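N-acetylmuramoyl-L-alanine amidase AmiD (Escherichia coli, PDB 3D2Y) is a zinc-dependent amidase of the outer membrane that cleaves the bond between N-acetylmuramoyl groups and L-amino acids in cell-wall glycopeptides. Local coordinates at residues T200-Y212 and T247-Q260. Sequence-based numbering, arbitrary orientation.
Sequences TASLLELLARYGY and TQAIAEALLEKYGQ
Leu206 packs as a knob into a hole formed by Gln248, Ala251, Glu252 and Leu255. Its CD1 lies 3.7 Å from Glu252 CG, on the methylene part of that side chain, and its CD2 meets Leu255 CD1. The two helices, 200-210 and 247-258, run in roughly the same direction at 32° within the C-terminal helical region, away from the zinc site. Ala251 lies at the interface: its CB touches Leu206 CB and, at 3.9 Å, Leu207 CD2. Toward the N-terminal ends, Leu203 CD1 rests on Gln248 CA, while CD2 meets Thr247 CG2. Gln248 OE1 is hydrogen-bonded to Arg192 NH1. Phe230 of helix 220-234 touches both Leu207 and Thr247.

At the other end, Tyr210 has CG anti to the backbone N (chi1 -174°), which carries the ring across to helix 247-258. Leu254 CD1 lies over one face, Leu254 CB is 3.7 Å from Tyr210 CE1, and Leu255 CD2 sits at the ring edge. With an alanine here the ring would be gone, which would probably leave a gap against Leu254 CB and CD1 and take away the edge that Leu255 CD2 meets. No direct hydrogen bond joins the segments, but two waters do. One donates to both Arg209 O and Gln260 O. The guanidinium and amide planes of Arg209 and Gln260 are 16° apart. The other water accepts from Arg209 NE and donates to Gln260 OE1, 2.9 Å from the water oxygen.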
ATOM      1  N   THR A 200      16.504  18.558  -0.696  1.00  6.35           N
ATOM      2  CA  THR A 200      16.190  17.167  -0.319  1.00  7.97           C
ATOM      3  C   THR A 200      15.644  17.075   1.106  1.00 11.20           C
ATOM      4  O   THR A 200      14.633  16.427   1.334  1.00  7.20           O
ATOM      5  CB  THR A 200      17.396  16.221  -0.550  1.00 12.36           C
ATOM      6  OG1 THR A 200      17.781  16.302  -1.919  1.00 14.49           O
ATOM      7  CG2 THR A 200      17.063  14.776  -0.255  1.00 12.60           C
ATOM      8  N   ALA A 201      16.307  17.704   2.069  1.00  4.10           N
ATOM      9  CA  ALA A 201      15.864  17.583   3.456  1.00  9.08           C
ATOM     10  C   ALA A 201      14.386  17.989   3.661  1.00  6.46           C
ATOM     11  O   ALA A 201      13.639  17.338   4.399  1.00  8.02           O
ATOM     12  CB  ALA A 201      16.772  18.355   4.364  1.00 10.06           C
ATOM     13  N   SER A 202      13.990  19.075   3.006  1.00  8.29           N
ATOM     14  CA  SER A 202      12.650  19.633   3.127  1.00  9.10           C
ATOM     15  C   SER A 202      11.645  18.638   2.563  1.00  6.69           C
ATOM     16  O   SER A 202      10.611  18.417   3.154  1.00  3.88           O
ATOM     17  CB  SER A 202      12.560  20.955   2.335  1.00 11.78           C
ATOM     18  OG  SER A 202      13.325  21.972   2.955  1.00 17.02           O
ATOM     19  N   LEU A 203      11.951  18.062   1.411  1.00  6.18           N
ATOM     20  CA  LEU A 203      11.080  17.023   0.853  1.00  6.13           C
ATOM     21  C   LEU A 203      10.956  15.807   1.786  1.00  7.76           C
ATOM     22  O   LEU A 203       9.843  15.291   2.016  1.00  4.66           O
ATOM     23  CB  LEU A 203      11.516  16.646  -0.581  1.00  8.48           C
ATOM     24  CG  LEU A 203      10.676  15.543  -1.252  1.00 13.66           C
ATOM     25  CD1 LEU A 203       9.144  15.869  -1.383  1.00 10.61           C
ATOM     26  CD2 LEU A 203      11.256  15.083  -2.598  1.00 12.31           C
ATOM     27  N   LEU A 204      12.071  15.341   2.330  1.00  6.72           N
ATOM     28  CA  LEU A 204      12.028  14.189   3.250  1.00  7.50           C
ATOM     29  C   LEU A 204      11.196  14.409   4.525  1.00  8.19           C
ATOM     30  O   LEU A 204      10.538  13.486   5.018  1.00  7.51           O
ATOM     31  CB  LEU A 204      13.417  13.722   3.593  1.00  7.53           C
ATOM     32  CG  LEU A 204      14.210  13.162   2.413  1.00  6.97           C
ATOM     33  CD1 LEU A 204      15.649  13.223   2.813  1.00 12.40           C
ATOM     34  CD2 LEU A 204      13.803  11.757   2.118  1.00  5.69           C
ATOM     35  N   GLU A 205      11.215  15.622   5.052  1.00  4.18           N
ATOM     36  CA  GLU A 205      10.344  15.934   6.155  1.00  4.86           C
ATOM     37  C   GLU A 205       8.886  15.670   5.796  1.00  5.68           C
ATOM     38  O   GLU A 205       8.176  15.004   6.547  1.00  5.97           O
ATOM     39  CB  GLU A 205      10.544  17.370   6.659  1.00  6.19           C
ATOM     40  CG  GLU A 205       9.509  17.747   7.721  1.00  7.53           C
ATOM     41  CD  GLU A 205       9.559  19.210   8.136  1.00  7.81           C
ATOM     42  OE1 GLU A 205      10.634  19.847   8.022  1.00  8.02           O
ATOM     43  OE2 GLU A 205       8.517  19.721   8.589  1.00  6.32           O
ATOM     44  N   LEU A 206       8.449  16.195   4.650  1.00  2.80           N
ATOM     45  CA  LEU A 206       7.084  16.030   4.180  1.00  4.28           C
ATOM     46  C   LEU A 206       6.743  14.526   4.007  1.00  2.00           C
ATOM     47  O   LEU A 206       5.677  14.069   4.399  1.00  4.61           O
ATOM     48  CB  LEU A 206       6.879  16.745   2.826  1.00  6.23           C
ATOM     49  CG  LEU A 206       7.030  18.285   2.860  1.00  7.19           C
ATOM     50  CD1 LEU A 206       6.831  18.804   1.451  1.00  6.43           C
ATOM     51  CD2 LEU A 206       6.056  19.012   3.811  1.00  7.31           C
ATOM     52  N   LEU A 207       7.657  13.776   3.405  1.00  4.89           N
ATOM     53  CA  LEU A 207       7.421  12.349   3.209  1.00  4.95           C
ATOM     54  C   LEU A 207       7.327  11.601   4.523  1.00  7.96           C
ATOM     55  O   LEU A 207       6.429  10.747   4.700  1.00  5.43           O
ATOM     56  CB  LEU A 207       8.493  11.735   2.289  1.00  6.76           C
ATOM     57  CG  LEU A 207       8.562  12.408   0.923  1.00  6.57           C
ATOM     58  CD1 LEU A 207       9.529  11.597   0.027  1.00  4.52           C
ATOM     59  CD2 LEU A 207       7.177  12.565   0.271  1.00  4.81           C
ATOM     60  N   ALA A 208       8.200  11.975   5.471  1.00  6.31           N
ATOM     61  CA  ALA A 208       8.158  11.423   6.816  1.00  8.11           C
ATOM     62  C   ALA A 208       6.778  11.622   7.404  1.00  9.52           C
ATOM     63  O   ALA A 208       6.185  10.696   7.950  1.00  4.40           O
ATOM     64  CB  ALA A 208       9.220  12.093   7.733  1.00  4.30           C
ATOM     65  N   ARG A 209       6.272  12.851   7.317  1.00  6.04           N
ATOM     66  CA  ARG A 209       5.006  13.179   7.941  1.00  6.71           C
ATOM     67  C   ARG A 209       3.815  12.534   7.245  1.00  7.47           C
ATOM     68  O   ARG A 209       2.826  12.219   7.910  1.00  5.00           O
ATOM     69  CB  ARG A 209       4.792  14.690   8.023  1.00  3.51           C
ATOM     70  CG  ARG A 209       5.817  15.476   8.893  1.00  8.03           C
ATOM     71  CD  ARG A 209       5.715  15.249  10.417  1.00  7.23           C
ATOM     72  NE  ARG A 209       6.139  13.912  10.836  1.00 12.67           N
ATOM     73  CZ  ARG A 209       7.404  13.517  11.044  1.00 12.95           C
ATOM     74  NH1 ARG A 209       8.427  14.350  10.921  1.00 13.81           N
ATOM     75  NH2 ARG A 209       7.642  12.265  11.394  1.00 16.41           N
ATOM     76  N   TYR A 210       3.929  12.365   5.928  1.00  4.79           N
ATOM     77  CA  TYR A 210       2.901  11.654   5.150  1.00  3.15           C
ATOM     78  C   TYR A 210       2.861  10.154   5.517  1.00  5.40           C
ATOM     79  O   TYR A 210       1.781   9.549   5.530  1.00  5.13           O
ATOM     80  CB  TYR A 210       2.989  11.886   3.623  1.00  6.21           C
ATOM     81  CG  TYR A 210       1.800  11.234   2.900  1.00  5.33           C
ATOM     82  CD1 TYR A 210       0.519  11.792   2.983  1.00  3.63           C
ATOM     83  CD2 TYR A 210       1.940  10.021   2.213  1.00  9.09           C
ATOM     84  CE1 TYR A 210      -0.555  11.198   2.342  1.00  4.12           C
ATOM     85  CE2 TYR A 210       0.815   9.388   1.593  1.00  5.84           C
ATOM     86  CZ  TYR A 210      -0.404  10.008   1.656  1.00  5.32           C
ATOM     87  OH  TYR A 210      -1.506   9.404   1.087  1.00  8.06           O
ATOM     88  N   GLY A 211       4.036   9.574   5.795  1.00  5.52           N
ATOM     89  CA  GLY A 211       4.094   8.313   6.489  1.00  7.01           C
ATOM     90  C   GLY A 211       5.323   7.484   6.268  1.00  4.28           C
ATOM     91  O   GLY A 211       5.468   6.438   6.905  1.00  3.71           O
ATOM     92  N   TYR A 212       6.218   7.969   5.400  1.00  5.67           N
ATOM     93  CA  TYR A 212       7.398   7.207   4.991  1.00  4.17           C
ATOM     94  C   TYR A 212       8.426   7.100   6.119  1.00  3.37           C
ATOM     95  O   TYR A 212       8.629   8.018   6.851  1.00  4.40           O
ATOM     96  CB  TYR A 212       8.040   7.765   3.676  1.00  4.34           C
ATOM     97  CG  TYR A 212       7.202   7.505   2.441  1.00  3.46           C
ATOM     98  CD1 TYR A 212       7.502   6.450   1.535  1.00  2.32           C
ATOM     99  CD2 TYR A 212       6.069   8.281   2.202  1.00  5.25           C
ATOM    100  CE1 TYR A 212       6.657   6.230   0.419  1.00  2.00           C
ATOM    101  CE2 TYR A 212       5.259   8.092   1.145  1.00  7.58           C
ATOM    102  CZ  TYR A 212       5.546   7.080   0.217  1.00  2.38           C
ATOM    103  OH  TYR A 212       4.649   6.896  -0.818  1.00  6.62           O
ATOM    104  N   THR A 247       7.270  16.678  -7.275  1.00 10.57           N
ATOM    105  CA  THR A 247       7.276  15.735  -6.164  1.00  6.69           C
ATOM    106  C   THR A 247       6.884  16.403  -4.816  1.00  9.35           C
ATOM    107  O   THR A 247       6.000  15.898  -4.100  1.00 11.46           O
ATOM    108  CB  THR A 247       8.643  15.003  -6.013  1.00  8.64           C
ATOM    109  OG1 THR A 247       8.975  14.355  -7.237  1.00  8.23           O
ATOM    110  CG2 THR A 247       8.564  13.940  -4.964  1.00  4.96           C
ATOM    111  N   GLN A 248       7.536  17.522  -4.495  1.00 12.17           N
ATOM    112  CA  GLN A 248       7.201  18.302  -3.334  1.00  9.84           C
ATOM    113  C   GLN A 248       5.727  18.764  -3.333  1.00 11.14           C
ATOM    114  O   GLN A 248       5.053  18.658  -2.309  1.00 13.28           O
ATOM    115  CB  GLN A 248       8.128  19.518  -3.220  1.00 13.30           C
ATOM    116  CG  GLN A 248       7.776  20.404  -2.053  1.00 13.23           C
ATOM    117  CD  GLN A 248       8.608  21.667  -1.949  1.00 19.06           C
ATOM    118  OE1 GLN A 248       8.850  22.365  -2.937  1.00 18.65           O
ATOM    119  NE2 GLN A 248       9.021  21.986  -0.719  1.00 22.61           N
ATOM    120  N   ALA A 249       5.235  19.288  -4.458  1.00  8.11           N
ATOM    121  CA  ALA A 249       3.857  19.804  -4.549  1.00 11.89           C
ATOM    122  C   ALA A 249       2.825  18.704  -4.310  1.00 11.08           C
ATOM    123  O   ALA A 249       1.794  18.927  -3.664  1.00  9.66           O
ATOM    124  CB  ALA A 249       3.610  20.461  -5.887  1.00 10.51           C
ATOM    125  N   ILE A 250       3.129  17.513  -4.807  1.00 11.09           N
ATOM    126  CA  ILE A 250       2.267  16.342  -4.619  1.00  9.35           C
ATOM    127  C   ILE A 250       2.189  15.980  -3.146  1.00 11.56           C
ATOM    128  O   ILE A 250       1.078  15.791  -2.602  1.00  9.69           O
ATOM    129  CB  ILE A 250       2.751  15.176  -5.513  1.00  9.48           C
ATOM    130  CG1 ILE A 250       2.427  15.515  -6.996  1.00 12.80           C
ATOM    131  CG2 ILE A 250       2.119  13.834  -5.087  1.00 10.10           C
ATOM    132  CD1 ILE A 250       3.095  14.557  -8.005  1.00  9.52           C
ATOM    133  N   ALA A 251       3.363  15.926  -2.499  1.00  8.66           N
ATOM    134  CA  ALA A 251       3.482  15.650  -1.071  1.00  6.93           C
ATOM    135  C   ALA A 251       2.702  16.688  -0.278  1.00  9.05           C
ATOM    136  O   ALA A 251       1.975  16.328   0.644  1.00  6.52           O
ATOM    137  CB  ALA A 251       4.959  15.658  -0.642  1.00 10.26           C
ATOM    138  N   GLU A 252       2.858  17.967  -0.643  1.00  9.92           N
ATOM    139  CA  GLU A 252       2.154  19.074   0.007  1.00  9.24           C
ATOM    140  C   GLU A 252       0.646  18.985  -0.132  1.00  7.90           C
ATOM    141  O   GLU A 252      -0.087  19.237   0.851  1.00  8.64           O
ATOM    142  CB  GLU A 252       2.675  20.432  -0.489  1.00  8.83           C
ATOM    143  CG  GLU A 252       4.085  20.772   0.052  1.00  5.56           C
ATOM    144  CD  GLU A 252       4.667  22.086  -0.489  1.00 11.02           C
ATOM    145  OE1 GLU A 252       4.695  22.277  -1.728  1.00  4.90           O
ATOM    146  OE2 GLU A 252       5.079  22.938   0.342  1.00 11.72           O
ATOM    147  N   ALA A 253       0.188  18.637  -1.344  1.00  7.50           N
ATOM    148  CA  ALA A 253      -1.242  18.439  -1.617  1.00  8.69           C
ATOM    149  C   ALA A 253      -1.825  17.184  -0.929  1.00  3.81           C
ATOM    150  O   ALA A 253      -2.949  17.237  -0.387  1.00  5.55           O
ATOM    151  CB  ALA A 253      -1.516  18.413  -3.096  1.00  7.11           C
ATOM    152  N   LEU A 254      -1.102  16.061  -0.951  1.00  6.10           N
ATOM    153  CA  LEU A 254      -1.455  14.919  -0.084  1.00  7.32           C
ATOM    154  C   LEU A 254      -1.597  15.219   1.413  1.00  9.48           C
ATOM    155  O   LEU A 254      -2.600  14.836   2.042  1.00 10.37           O
ATOM    156  CB  LEU A 254      -0.460  13.760  -0.267  1.00  6.16           C
ATOM    157  CG  LEU A 254      -0.585  13.055  -1.616  1.00  9.62           C
ATOM    158  CD1 LEU A 254       0.694  12.273  -1.842  1.00  4.53           C
ATOM    159  CD2 LEU A 254      -1.852  12.174  -1.705  1.00  8.14           C
ATOM    160  N   LEU A 255      -0.631  15.947   1.972  1.00  9.70           N
ATOM    161  CA  LEU A 255      -0.692  16.324   3.363  1.00  5.15           C
ATOM    162  C   LEU A 255      -1.883  17.251   3.697  1.00  9.17           C
ATOM    163  O   LEU A 255      -2.567  17.093   4.712  1.00 10.57           O
ATOM    164  CB  LEU A 255       0.647  16.927   3.821  1.00  4.75           C
ATOM    165  CG  LEU A 255       1.749  15.893   4.067  1.00  7.56           C
ATOM    166  CD1 LEU A 255       3.135  16.588   4.087  1.00  8.09           C
ATOM    167  CD2 LEU A 255       1.484  15.049   5.340  1.00  9.72           C
ATOM    168  N   GLU A 256      -2.128  18.210   2.835  1.00  5.47           N
ATOM    169  CA  GLU A 256      -3.295  19.056   2.959  1.00  4.85           C
ATOM    170  C   GLU A 256      -4.635  18.288   2.976  1.00  8.34           C
ATOM    171  O   GLU A 256      -5.521  18.536   3.806  1.00  8.54           O
ATOM    172  CB  GLU A 256      -3.248  20.084   1.820  1.00  4.82           C
ATOM    173  CG  GLU A 256      -4.451  20.968   1.771  1.00 10.18           C
ATOM    174  CD  GLU A 256      -4.334  21.982   0.684  1.00  7.07           C
ATOM    175  OE1 GLU A 256      -3.879  23.080   0.981  1.00  6.69           O
ATOM    176  OE2 GLU A 256      -4.653  21.662  -0.488  1.00 11.18           O
ATOM    177  N   LYS A 257      -4.783  17.348   2.051  1.00  5.16           N
ATOM    178  CA  LYS A 257      -6.023  16.595   1.911  1.00  8.65           C
ATOM    179  C   LYS A 257      -6.243  15.469   2.942  1.00 11.99           C
ATOM    180  O   LYS A 257      -7.371  15.276   3.423  1.00 16.16           O
ATOM    181  CB  LYS A 257      -6.124  16.072   0.478  1.00  8.94           C
ATOM    182  CG  LYS A 257      -7.491  15.477   0.087  1.00  6.42           C
ATOM    183  CD  LYS A 257      -7.499  15.064  -1.380  1.00  9.65           C
ATOM    184  CE  LYS A 257      -8.797  14.326  -1.727  1.00 11.53           C
ATOM    185  NZ  LYS A 257      -8.808  13.741  -3.119  1.00 14.04           N
ATOM    186  N   TYR A 258      -5.181  14.756   3.308  1.00 10.54           N
ATOM    187  CA  TYR A 258      -5.312  13.546   4.139  1.00  8.87           C
ATOM    188  C   TYR A 258      -4.661  13.657   5.517  1.00 12.89           C
ATOM    189  O   TYR A 258      -4.861  12.793   6.391  1.00 12.45           O
ATOM    190  CB  TYR A 258      -4.717  12.353   3.406  1.00 11.26           C
ATOM    191  CG  TYR A 258      -5.390  12.077   2.098  1.00 12.18           C
ATOM    192  CD1 TYR A 258      -6.624  11.421   2.055  1.00 14.28           C
ATOM    193  CD2 TYR A 258      -4.798  12.474   0.891  1.00 12.28           C
ATOM    194  CE1 TYR A 258      -7.285  11.174   0.832  1.00 15.16           C
ATOM    195  CE2 TYR A 258      -5.418  12.234  -0.314  1.00  7.40           C
ATOM    196  CZ  TYR A 258      -6.672  11.589  -0.344  1.00 12.87           C
ATOM    197  OH  TYR A 258      -7.278  11.299  -1.540  1.00 11.18           O
ATOM    198  N   GLY A 259      -3.845  14.699   5.712  1.00 13.22           N
ATOM    199  CA  GLY A 259      -3.178  14.879   6.980  1.00 11.93           C
ATOM    200  C   GLY A 259      -2.151  13.802   7.286  1.00  9.91           C
ATOM    201  O   GLY A 259      -1.638  13.118   6.372  1.00 12.45           O
ATOM    202  N   GLN A 260      -1.866  13.660   8.582  1.00 16.87           N
ATOM    203  CA  GLN A 260      -0.742  12.846   9.066  1.00 20.96           C
ATOM    204  C   GLN A 260      -1.130  11.841  10.165  1.00 26.37           C
ATOM    205  O   GLN A 260      -0.320  10.989  10.550  1.00 26.88           O
ATOM    206  CB  GLN A 260       0.409  13.765   9.538  1.00 20.77           C
ATOM    207  CG  GLN A 260       0.037  14.674  10.655  1.00 24.66           C
ATOM    208  CD  GLN A 260       1.110  15.700  10.924  1.00 24.02           C
ATOM    209  OE1 GLN A 260       2.222  15.364  11.333  1.00 25.66           O
ATOM    210  NE2 GLN A 260       0.790  16.951  10.678  1.00 18.94           N
TER
HETATM  211  O   HOH W   1       2.347  10.370   9.765  1.00 23.81           O
HETATM  212  O   HOH W   2       3.639  12.805  11.596  1.00 35.41           O